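PDB 5CJP: Ras GTPase-activating-like protein IQGAP2 from Homo sapiens, which probably serves as a scaffold that binds GTP-loaded Rho-family GTPases such as Cdc42 through its Ras GTPase-activating-like domain. Local coordinates for residues 224-229 against 303-308; 96-101 against 235-240; 183-188 against 294-299. All blocks are in the same frame, centred on the assembly; numbering follows the deposited sequence.

Interaction 1: 224-229 against 303-308; sequences ELLKIV and EFRKYF
Leu226 and Phe308 bring their CA atoms to 6.3 Å where helix segments 224-229 and 303-308 cross at 81°, their axes 9.6 Å apart. The crossing is steep, so the touching surface is small and rests on a few side chains. Leu226 points at the second helix and does most of the work for the first. Its CD1 lies over one face of the Arg305 guanidinium, 3.9 Å from Arg305 NE, set off toward the rim of the group. It also meets the aliphatic CG of Arg305. The two side chains cross at about a right angle. Arg305 leaves its helix with CG anti to the backbone N (chi1 -176°) and then bends at chi2, which lays the chain across the leucine. Leu226 CD2 stands 4.3 Å from Phe308 CB. The Phe308 ring reaches back to the first helix, with CD1 3.7 Å from Leu226 O at an oblique angle. One turn on, Val229 CG1 packs 4.1 Å from Phe308 CB. The link is thus apolar and buried, with one charged edge. Arg305 NH1 makes a salt bridge to Asp223, just before the first segment, which is likely to hold the guanidinium near Leu226. Helix 200-216 lies against Leu226 and Val229 through Lys210. Helix 261-278 meets Phe308 through Ala278. The contact joins helices 222-243 and 294-311 within this mainly helical fold.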
loop_
_atom_site.group_PDB
_atom_site.type_symbol
_atom_site.label_atom_id
_atom_site.label_comp_id
_atom_site.label_asym_id
_atom_site.label_seq_id
_atom_site.Cartn_x
_atom_site.Cartn_y
_atom_site.Cartn_z
ATOM N N GLU E 224 42.892 20.658 8.346
ATOM C CA GLU E 224 42.347 19.557 9.130
ATOM C C GLU E 224 40.833 19.676 9.138
ATOM O O GLU E 224 40.127 18.714 8.899
ATOM C CB GLU E 224 42.875 19.606 10.566
ATOM C CG GLU E 224 44.387 19.755 10.669
ATOM C CD GLU E 224 44.862 19.962 12.096
ATOM O OE1 GLU E 224 44.888 18.978 12.865
ATOM O OE2 GLU E 224 45.201 21.112 12.453
ATOM N N LEU E 225 40.339 20.874 9.405
ATOM C CA LEU E 225 38.907 21.102 9.433
ATOM C C LEU E 225 38.253 20.686 8.135
ATOM O O LEU E 225 37.248 19.977 8.148
ATOM C CB LEU E 225 38.605 22.572 9.678
ATOM C CG LEU E 225 38.920 23.083 11.078
ATOM C CD1 LEU E 225 38.862 24.610 11.061
ATOM C CD2 LEU E 225 37.940 22.480 12.095
ATOM N N LEU E 226 38.815 21.128 7.014
ATOM C CA LEU E 226 38.236 20.791 5.725
ATOM C C LEU E 226 38.317 19.297 5.385
ATOM O O LEU E 226 37.530 18.790 4.584
ATOM C CB LEU E 226 38.861 21.658 4.629
ATOM C CG LEU E 226 38.557 23.157 4.815
ATOM C CD1 LEU E 226 39.252 23.973 3.735
ATOM C CD2 LEU E 226 37.065 23.415 4.762
ATOM N N LYS E 227 39.248 18.579 6.003
ATOM C CA LYS E 227 39.344 17.154 5.740
ATOM C C LYS E 227 38.178 16.455 6.431
ATOM O O LYS E 227 37.692 15.413 5.971
ATOM C CB LYS E 227 40.680 16.596 6.229
ATOM C CG LYS E 227 41.840 16.917 5.302
ATOM C CD LYS E 227 43.116 16.245 5.759
ATOM C CE LYS E 227 44.172 16.287 4.677
ATOM N NZ LYS E 227 45.333 15.424 5.028
ATOM N N ILE E 228 37.726 17.041 7.537
ATOM C CA ILE E 228 36.599 16.512 8.291
ATOM C C ILE E 228 35.349 16.767 7.468
ATOM O O ILE E 228 34.552 15.852 7.231
ATOM C CB ILE E 228 36.467 17.223 9.630
ATOM C CG1 ILE E 228 37.718 16.942 10.453
ATOM C CG2 ILE E 228 35.227 16.760 10.370
ATOM C CD1 ILE E 228 37.798 17.784 11.657
ATOM N N VAL E 229 35.193 18.015 7.033
ATOM C CA VAL E 229 34.063 18.416 6.209
ATOM C C VAL E 229 34.025 17.624 4.920
ATOM O O VAL E 229 32.953 17.305 4.412
ATOM C CB VAL E 229 34.128 19.893 5.849
ATOM C CG1 VAL E 229 33.163 20.195 4.704
ATOM C CG2 VAL E 229 33.757 20.726 7.071
ATOM N N GLU E 303 41.102 21.477 -5.741
ATOM C CA GLU E 303 39.746 21.764 -6.201
ATOM C C GLU E 303 38.763 21.354 -5.105
ATOM O O GLU E 303 37.851 22.103 -4.768
ATOM C CB GLU E 303 39.430 21.006 -7.493
ATOM C CG GLU E 303 40.215 21.471 -8.691
ATOM C CD GLU E 303 39.752 20.812 -9.977
ATOM O OE1 GLU E 303 38.566 20.978 -10.348
ATOM O OE2 GLU E 303 40.575 20.126 -10.622
ATOM N N PHE E 304 38.967 20.163 -4.549
ATOM C CA PHE E 304 38.121 19.656 -3.479
ATOM C C PHE E 304 38.156 20.591 -2.282
ATOM O O PHE E 304 37.113 20.951 -1.722
ATOM C CB PHE E 304 38.599 18.279 -3.050
ATOM C CG PHE E 304 37.886 17.159 -3.721
ATOM C CD1 PHE E 304 38.557 15.980 -4.040
ATOM C CD2 PHE E 304 36.525 17.249 -3.990
ATOM C CE1 PHE E 304 37.878 14.899 -4.612
ATOM C CE2 PHE E 304 35.841 16.173 -4.565
ATOM C CZ PHE E 304 36.519 14.996 -4.875
ATOM N N ARG E 305 39.366 20.984 -1.895
ATOM C CA ARG E 305 39.563 21.875 -0.763
ATOM C C ARG E 305 38.761 23.157 -0.936
ATOM O O ARG E 305 38.140 23.648 0.005
ATOM C CB ARG E 305 41.047 22.209 -0.614
ATOM C CG ARG E 305 41.366 23.051 0.598
ATOM C CD ARG E 305 41.878 24.443 0.210
ATOM N NE ARG E 305 42.065 25.296 1.390
ATOM C CZ ARG E 305 42.841 24.987 2.429
ATOM N NH1 ARG E 305 43.519 23.846 2.446
ATOM N NH2 ARG E 305 42.905 25.812 3.465
ATOM N N LYS E 306 38.767 23.691 -2.151
ATOM C CA LYS E 306 38.032 24.921 -2.445
ATOM C C LYS E 306 36.517 24.693 -2.345
ATOM O O LYS E 306 35.772 25.553 -1.873
ATOM C CB LYS E 306 38.393 25.418 -3.851
ATOM C CG LYS E 306 37.670 26.679 -4.259
ATOM C CD LYS E 306 38.018 27.089 -5.668
ATOM C CE LYS E 306 37.274 28.347 -6.066
ATOM N NZ LYS E 306 37.630 28.754 -7.451
ATOM N N TYR E 307 36.093 23.521 -2.803
ATOM C CA TYR E 307 34.703 23.078 -2.810
ATOM C C TYR E 307 34.160 22.943 -1.389
ATOM O O TYR E 307 33.137 23.535 -1.044
ATOM C CB TYR E 307 34.654 21.732 -3.525
ATOM C CG TYR E 307 33.319 21.046 -3.566
ATOM C CD1 TYR E 307 32.313 21.484 -4.415
ATOM C CD2 TYR E 307 33.089 19.908 -2.798
ATOM C CE1 TYR E 307 31.107 20.793 -4.508
ATOM C CE2 TYR E 307 31.886 19.212 -2.883
ATOM C CZ TYR E 307 30.904 19.653 -3.740
ATOM O OH TYR E 307 29.734 18.948 -3.849
ATOM N N PHE E 308 34.858 22.157 -0.575
ATOM C CA PHE E 308 34.478 21.919 0.817
ATOM C C PHE E 308 34.346 23.217 1.600
ATOM O O PHE E 308 33.393 23.404 2.347
ATOM C CB PHE E 308 35.513 21.013 1.505
ATOM C CG PHE E 308 35.643 19.653 0.870
ATOM C CD1 PHE E 308 36.822 18.920 1.000
ATOM C CD2 PHE E 308 34.594 19.107 0.127
ATOM C CE1 PHE E 308 36.962 17.667 0.398
ATOM C CE2 PHE E 308 34.721 17.858 -0.478
ATOM C CZ PHE E 308 35.913 17.132 -0.346
#

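Interaction 2: 96-101 against 235-240; sequences MVVSFN and YRYMNP
Val98 and Tyr237 face each other where segments 96-101 and 235-240, on helices 92-102 and 222-243, pass at 37°. The Val98 side chain points at the other helix and fits against its backbone. Val98 CG1 lies 3.8 Å from Arg236 O and also meets the CA of Tyr237. Val98 CG2 comes 4.2 Å from Arg236 CB, so CG2 meets the start of the arginine side chain and CG1 the peptide that follows it. Tyr237 supplies the second patch. Its CG is anti to the backbone N (chi1 180°), and this carries the ring along the first helix toward its end. The ring turns an edge to that helix: the carbonyl oxygens of Val98 and Asn101 both lie near its plane. Tyr237 OH is 3.6 Å from Asn101 O, and Tyr237 CE1 is 4.3 Å from Asn101 CB. Tyr237 OH and Asn101 O are not hydrogen-bonded, so the segments meet by packing alone.

Behind this shell, Asn101 is held by its own helix. Asn101 ND2 donates to Val97 O at 2.8 Å, while its backbone N reaches the same oxygen from the opposite face of the carbonyl plane. Arg102 NH2 binds Tyr237 O and adds a polar tie between the helices.

Segment 235-240 has a pi-type turn and a kink at Pro240. It corresponds to the FLR...NP region of RasGAPs, keeping the arginine and Asn-Pro but with tyrosines for Phe and Leu. The Arg236 side chain is about 10 Å from a bound GTP, and a chain of another protein packs on Tyr235, Arg236, Asn239 and Pro240. Val98 and its neighbours thus back the helix that meets this partner. Helices 37-54 and 58-79 cover the far side through Met96 and Phe100, and Leu202 of helix 200-216 touches Asn101 and Tyr237.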
loop_
_atom_site.group_PDB
_atom_site.type_symbol
_atom_site.label_atom_id
_atom_site.label_comp_id
_atom_site.label_asym_id
_atom_site.label_seq_id
_atom_site.Cartn_x
_atom_site.Cartn_y
_atom_site.Cartn_z
ATOM N N MET E 96 22.511 9.618 10.129
ATOM C CA MET E 96 21.151 10.022 9.815
ATOM C C MET E 96 21.156 11.249 8.919
ATOM O O MET E 96 20.354 11.361 7.982
ATOM C CB MET E 96 20.388 10.305 11.104
ATOM C CG MET E 96 18.932 10.660 10.887
ATOM S SD MET E 96 18.018 10.446 12.420
ATOM C CE MET E 96 17.236 11.934 12.451
ATOM N N VAL E 97 22.070 12.170 9.206
ATOM C CA VAL E 97 22.178 13.379 8.417
ATOM C C VAL E 97 22.447 13.006 6.982
ATOM O O VAL E 97 21.852 13.576 6.075
ATOM C CB VAL E 97 23.320 14.288 8.919
ATOM C CG1 VAL E 97 23.724 15.290 7.822
ATOM C CG2 VAL E 97 22.862 15.023 10.164
ATOM N N VAL E 98 23.345 12.046 6.781
ATOM C CA VAL E 98 23.691 11.600 5.438
ATOM C C VAL E 98 22.563 10.891 4.711
ATOM O O VAL E 98 22.300 11.200 3.561
ATOM C CB VAL E 98 24.924 10.680 5.455
ATOM C CG1 VAL E 98 25.095 9.988 4.100
ATOM C CG2 VAL E 98 26.154 11.503 5.789
ATOM N N SER E 99 21.899 9.943 5.368
ATOM C CA SER E 99 20.798 9.214 4.739
ATOM C C SER E 99 19.651 10.137 4.409
ATOM O O SER E 99 19.138 10.131 3.303
ATOM C CB SER E 99 20.259 8.109 5.652
ATOM O OG SER E 99 21.210 7.086 5.879
ATOM N N PHE E 100 19.244 10.937 5.380
ATOM C CA PHE E 100 18.137 11.844 5.162
ATOM C C PHE E 100 18.360 12.757 3.973
ATOM O O PHE E 100 17.422 13.096 3.266
ATOM C CB PHE E 100 17.876 12.685 6.406
ATOM C CG PHE E 100 16.750 13.650 6.235
ATOM C CD1 PHE E 100 15.431 13.203 6.245
ATOM C CD2 PHE E 100 17.007 15.009 5.977
ATOM C CE1 PHE E 100 14.384 14.087 5.999
ATOM C CE2 PHE E 100 15.961 15.905 5.724
ATOM C CZ PHE E 100 14.654 15.446 5.738
ATOM N N ASN E 101 19.602 13.157 3.742
ATOM C CA ASN E 101 19.878 14.034 2.619
ATOM C C ASN E 101 19.960 13.318 1.272
ATOM O O ASN E 101 19.934 13.951 0.219
ATOM C CB ASN E 101 21.148 14.851 2.902
ATOM C CG ASN E 101 20.858 16.089 3.754
ATOM O OD1 ASN E 101 20.204 17.020 3.298
ATOM N ND2 ASN E 101 21.319 16.088 4.988
ATOM N N TYR E 235 33.438 11.318 1.229
ATOM C CA TYR E 235 33.538 9.899 1.566
ATOM C C TYR E 235 32.240 9.300 2.076
ATOM O O TYR E 235 31.918 8.158 1.794
ATOM C CB TYR E 235 34.632 9.673 2.616
ATOM C CG TYR E 235 34.926 8.213 2.873
ATOM C CD1 TYR E 235 35.656 7.462 1.957
ATOM C CD2 TYR E 235 34.444 7.573 4.011
ATOM C CE1 TYR E 235 35.900 6.122 2.160
ATOM C CE2 TYR E 235 34.679 6.225 4.234
ATOM C CZ TYR E 235 35.410 5.500 3.305
ATOM O OH TYR E 235 35.650 4.155 3.512
ATOM N N ARG E 236 31.491 10.084 2.832
ATOM C CA ARG E 236 30.253 9.614 3.404
ATOM C C ARG E 236 29.014 9.840 2.528
ATOM O O ARG E 236 28.220 8.915 2.321
ATOM C CB ARG E 236 30.079 10.264 4.783
ATOM C CG ARG E 236 30.244 9.295 5.955
ATOM C CD ARG E 236 29.028 8.357 5.958
ATOM N NE ARG E 236 28.745 7.657 7.215
ATOM C CZ ARG E 236 29.004 8.124 8.431
ATOM N NH1 ARG E 236 29.588 9.302 8.604
ATOM N NH2 ARG E 236 28.626 7.421 9.486
ATOM N N TYR E 237 28.861 11.045 1.983
ATOM C CA TYR E 237 27.688 11.366 1.181
ATOM C C TYR E 237 27.616 10.865 -0.257
ATOM O O TYR E 237 26.700 10.131 -0.611
ATOM C CB TYR E 237 27.461 12.880 1.197
ATOM C CG TYR E 237 26.257 13.345 0.404
ATOM C CD1 TYR E 237 24.982 12.802 0.639
ATOM C CD2 TYR E 237 26.383 14.357 -0.561
ATOM C CE1 TYR E 237 23.867 13.256 -0.062
ATOM C CE2 TYR E 237 25.268 14.823 -1.272
ATOM C CZ TYR E 237 24.014 14.269 -1.018
ATOM O OH TYR E 237 22.904 14.722 -1.721
ATOM N N MET E 238 28.569 11.250 -1.095
ATOM C CA MET E 238 28.502 10.839 -2.495
ATOM C C MET E 238 29.407 9.726 -3.000
ATOM O O MET E 238 29.055 9.053 -3.960
ATOM C CB MET E 238 28.676 12.055 -3.387
ATOM C CG MET E 238 30.020 12.717 -3.293
ATOM S SD MET E 238 29.899 14.230 -4.235
ATOM C CE MET E 238 30.057 15.494 -2.896
ATOM N N ASN E 239 30.561 9.518 -2.373
ATOM C CA ASN E 239 31.460 8.471 -2.837
ATOM C C ASN E 239 30.744 7.109 -2.893
ATOM O O ASN E 239 30.996 6.289 -3.785
ATOM C CB ASN E 239 32.704 8.413 -1.945
ATOM C CG ASN E 239 33.887 7.778 -2.645
ATOM O OD1 ASN E 239 34.144 8.041 -3.821
ATOM N ND2 ASN E 239 34.625 6.950 -1.923
ATOM N N PRO E 240 29.856 6.838 -1.924
ATOM C CA PRO E 240 29.168 5.548 -1.988
ATOM C C PRO E 240 28.253 5.447 -3.210
ATOM O O PRO E 240 28.053 4.366 -3.758
ATOM C CB PRO E 240 28.393 5.517 -0.673
ATOM C CG PRO E 240 29.339 6.211 0.266
ATOM C CD PRO E 240 29.798 7.397 -0.557
#

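Interaction 3: 183-188 against 294-299; sequences VTDKVL and NNYLSE
Tyr296 reaches across to Thr184, Asp185 and Leu188 and carries nearly the whole contact between helix segments 183-188 and 294-299. The two segments run parallel, 1° apart in direction, but their axes are 12.6 Å apart. One long side chain bridges this distance. Its CG stands anti to the backbone N (chi1 173°), which sends the ring straight out to the other helix.

The close packing is at the end of the ring. Tyr296 OH settles against the helix backbone near the CA of Asp185. Thr184 CG2 sits at one ring edge, 3.9 Å from Tyr296 CE2. At the other edge, Asp185 OD2 lies 3.7 Å from Tyr296 CE1. Both are near the ring plane, so the ring slots between the threonine methyl and the carboxylate. The carboxylate is turned 77° from the ring. Tyr296 OH also gives Asp185 OD2 a weak hydrogen bond of 3.3 Å. Leu188 CD2 adds an apolar neighbour, 3.8 Å from Tyr296 OH.

The other side is looser. The Asp185 and Tyr296 side is partly exposed, and the hydroxyl bond there is weak, while Thr184 and Leu188 are buried. A phenylalanine in place of Tyr296 would probably leave the Asp185 carboxylate without this hydroxyl mate and open a small gap between Thr184 and Leu188.

Thr184 OG1 binds Leu180 O, one turn back. In the first turn of helix 294-311, Ser298 OG and the backbone N of Ser298 both bind Asn294 O.

A single tyrosine spans two parallel helix segments that do not pack closely here. Helix 261-278 packs on both helices, with Val270 and Leu274 against Thr184 and Val273 against Leu297. Helix 111-123 packs on Val183 and Val187 of helix 167-193.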
loop_
_atom_site.group_PDB
_atom_site.type_symbol
_atom_site.label_atom_id
_atom_site.label_comp_id
_atom_site.label_asym_id
_atom_site.label_seq_id
_atom_site.Cartn_x
_atom_site.Cartn_y
_atom_site.Cartn_z
ATOM N N VAL E 183 38.147 9.187 -16.838
ATOM C CA VAL E 183 36.801 9.019 -16.294
ATOM C C VAL E 183 36.666 9.767 -14.983
ATOM O O VAL E 183 35.632 10.346 -14.695
ATOM C CB VAL E 183 36.454 7.550 -16.045
ATOM C CG1 VAL E 183 35.538 7.060 -17.131
ATOM C CG2 VAL E 183 37.694 6.708 -16.027
ATOM N N THR E 184 37.731 9.767 -14.196
ATOM C CA THR E 184 37.720 10.450 -12.918
ATOM C C THR E 184 37.479 11.935 -13.085
ATOM O O THR E 184 36.689 12.523 -12.348
ATOM C CB THR E 184 39.052 10.266 -12.174
ATOM O OG1 THR E 184 39.269 8.877 -11.933
ATOM C CG2 THR E 184 39.041 11.004 -10.852
ATOM N N ASP E 185 38.164 12.544 -14.050
ATOM C CA ASP E 185 38.024 13.978 -14.280
ATOM C C ASP E 185 36.582 14.303 -14.654
ATOM O O ASP E 185 36.057 15.353 -14.274
ATOM C CB ASP E 185 38.985 14.465 -15.377
ATOM C CG ASP E 185 39.349 15.945 -15.224
ATOM O OD1 ASP E 185 39.500 16.633 -16.252
ATOM O OD2 ASP E 185 39.499 16.423 -14.072
ATOM N N LYS E 186 35.935 13.405 -15.396
ATOM C CA LYS E 186 34.542 13.617 -15.761
ATOM C C LYS E 186 33.699 13.644 -14.483
ATOM O O LYS E 186 32.904 14.557 -14.284
ATOM C CB LYS E 186 34.052 12.516 -16.702
ATOM C CG LYS E 186 34.621 12.627 -18.112
ATOM C CD LYS E 186 33.895 11.748 -19.110
ATOM C CE LYS E 186 34.385 12.056 -20.524
ATOM N NZ LYS E 186 33.705 11.256 -21.591
ATOM N N VAL E 187 33.884 12.662 -13.605
ATOM C CA VAL E 187 33.141 12.620 -12.353
ATOM C C VAL E 187 33.404 13.870 -11.524
ATOM O O VAL E 187 32.483 14.547 -11.085
ATOM C CB VAL E 187 33.537 11.413 -11.497
ATOM C CG1 VAL E 187 32.904 11.531 -10.134
ATOM C CG2 VAL E 187 33.106 10.120 -12.178
ATOM N N LEU E 188 34.679 14.159 -11.317
ATOM C CA LEU E 188 35.104 15.306 -10.548
ATOM C C LEU E 188 34.484 16.609 -11.013
ATOM O O LEU E 188 34.015 17.401 -10.202
ATOM C CB LEU E 188 36.621 15.427 -10.602
ATOM C CG LEU E 188 37.185 16.711 -10.007
ATOM C CD1 LEU E 188 36.842 16.744 -8.518
ATOM C CD2 LEU E 188 38.691 16.788 -10.236
ATOM N N ASN E 294 50.115 11.387 -8.883
ATOM C CA ASN E 294 50.278 12.299 -7.763
ATOM C C ASN E 294 50.176 13.767 -8.117
ATOM O O ASN E 294 49.857 14.598 -7.260
ATOM C CB ASN E 294 51.594 12.023 -7.046
ATOM C CG ASN E 294 51.598 10.682 -6.371
ATOM O OD1 ASN E 294 50.545 10.068 -6.197
ATOM N ND2 ASN E 294 52.772 10.215 -5.981
ATOM N N ASN E 295 50.449 14.096 -9.373
ATOM C CA ASN E 295 50.358 15.481 -9.801
ATOM C C ASN E 295 48.884 15.822 -9.938
ATOM O O ASN E 295 48.450 16.895 -9.528
ATOM C CB ASN E 295 51.073 15.676 -11.137
ATOM C CG ASN E 295 52.548 15.341 -11.058
ATOM O OD1 ASN E 295 53.288 15.947 -10.283
ATOM N ND2 ASN E 295 52.984 14.375 -11.860
ATOM N N TYR E 296 48.118 14.898 -10.510
ATOM C CA TYR E 296 46.682 15.100 -10.680
ATOM C C TYR E 296 46.010 15.109 -9.313
ATOM O O TYR E 296 45.109 15.911 -9.060
ATOM C CB TYR E 296 46.074 13.985 -11.547
ATOM C CG TYR E 296 44.549 14.004 -11.645
ATOM C CD1 TYR E 296 43.874 15.032 -12.307
ATOM C CD2 TYR E 296 43.788 12.966 -11.103
ATOM C CE1 TYR E 296 42.468 15.022 -12.434
ATOM C CE2 TYR E 296 42.382 12.943 -11.225
ATOM C CZ TYR E 296 41.729 13.968 -11.893
ATOM O OH TYR E 296 40.350 13.915 -12.043
ATOM N N LEU E 297 46.452 14.219 -8.433
ATOM C CA LEU E 297 45.887 14.137 -7.101
ATOM C C LEU E 297 46.014 15.442 -6.352
ATOM O O LEU E 297 45.099 15.838 -5.655
ATOM C CB LEU E 297 46.562 13.025 -6.293
ATOM C CG LEU E 297 46.178 11.598 -6.668
ATOM C CD1 LEU E 297 46.922 10.593 -5.796
ATOM C CD2 LEU E 297 44.694 11.443 -6.503
ATOM N N SER E 298 47.152 16.111 -6.493
ATOM C CA SER E 298 47.377 17.369 -5.786
ATOM C C SER E 298 46.592 18.539 -6.354
ATOM O O SER E 298 46.319 19.504 -5.652
ATOM C CB SER E 298 48.864 17.719 -5.782
ATOM O OG SER E 298 49.627 16.654 -5.261
ATOM N N GLU E 299 46.246 18.466 -7.633
ATOM C CA GLU E 299 45.472 19.531 -8.261
ATOM C C GLU E 299 44.020 19.303 -7.855
ATOM O O GLU E 299 43.298 20.238 -7.494
ATOM C CB GLU E 299 45.589 19.465 -9.786
ATOM C CG GLU E 299 47.010 19.485 -10.317
ATOM C CD GLU E 299 47.068 19.414 -11.840
ATOM O OE1 GLU E 299 46.454 18.490 -12.425
ATOM O OE2 GLU E 299 47.733 20.281 -12.451
#

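How the interactions relate
From the N terminus, residues 96-101 come first and wait until 235-240 to close the loop of interaction 2. Segment 183-188 lies inside that loop but pairs with 294-299, so interaction 3 crosses interaction 2. Segment 224-229 then pairs with 303-308, so interaction 1 crosses both. None nests within another. Helix 222-243 carries one segment each of interactions 1 and 2, and helix 294-311 serves interactions 1 and 3. Interactions 1 and 3 touch where Phe304 and Glu303 meet Leu188. Interactions 1 and 2 touch through Tyr307 and Met238. Together they tie helices 92-102, 167-193, 222-243 and 294-311 into one bundle.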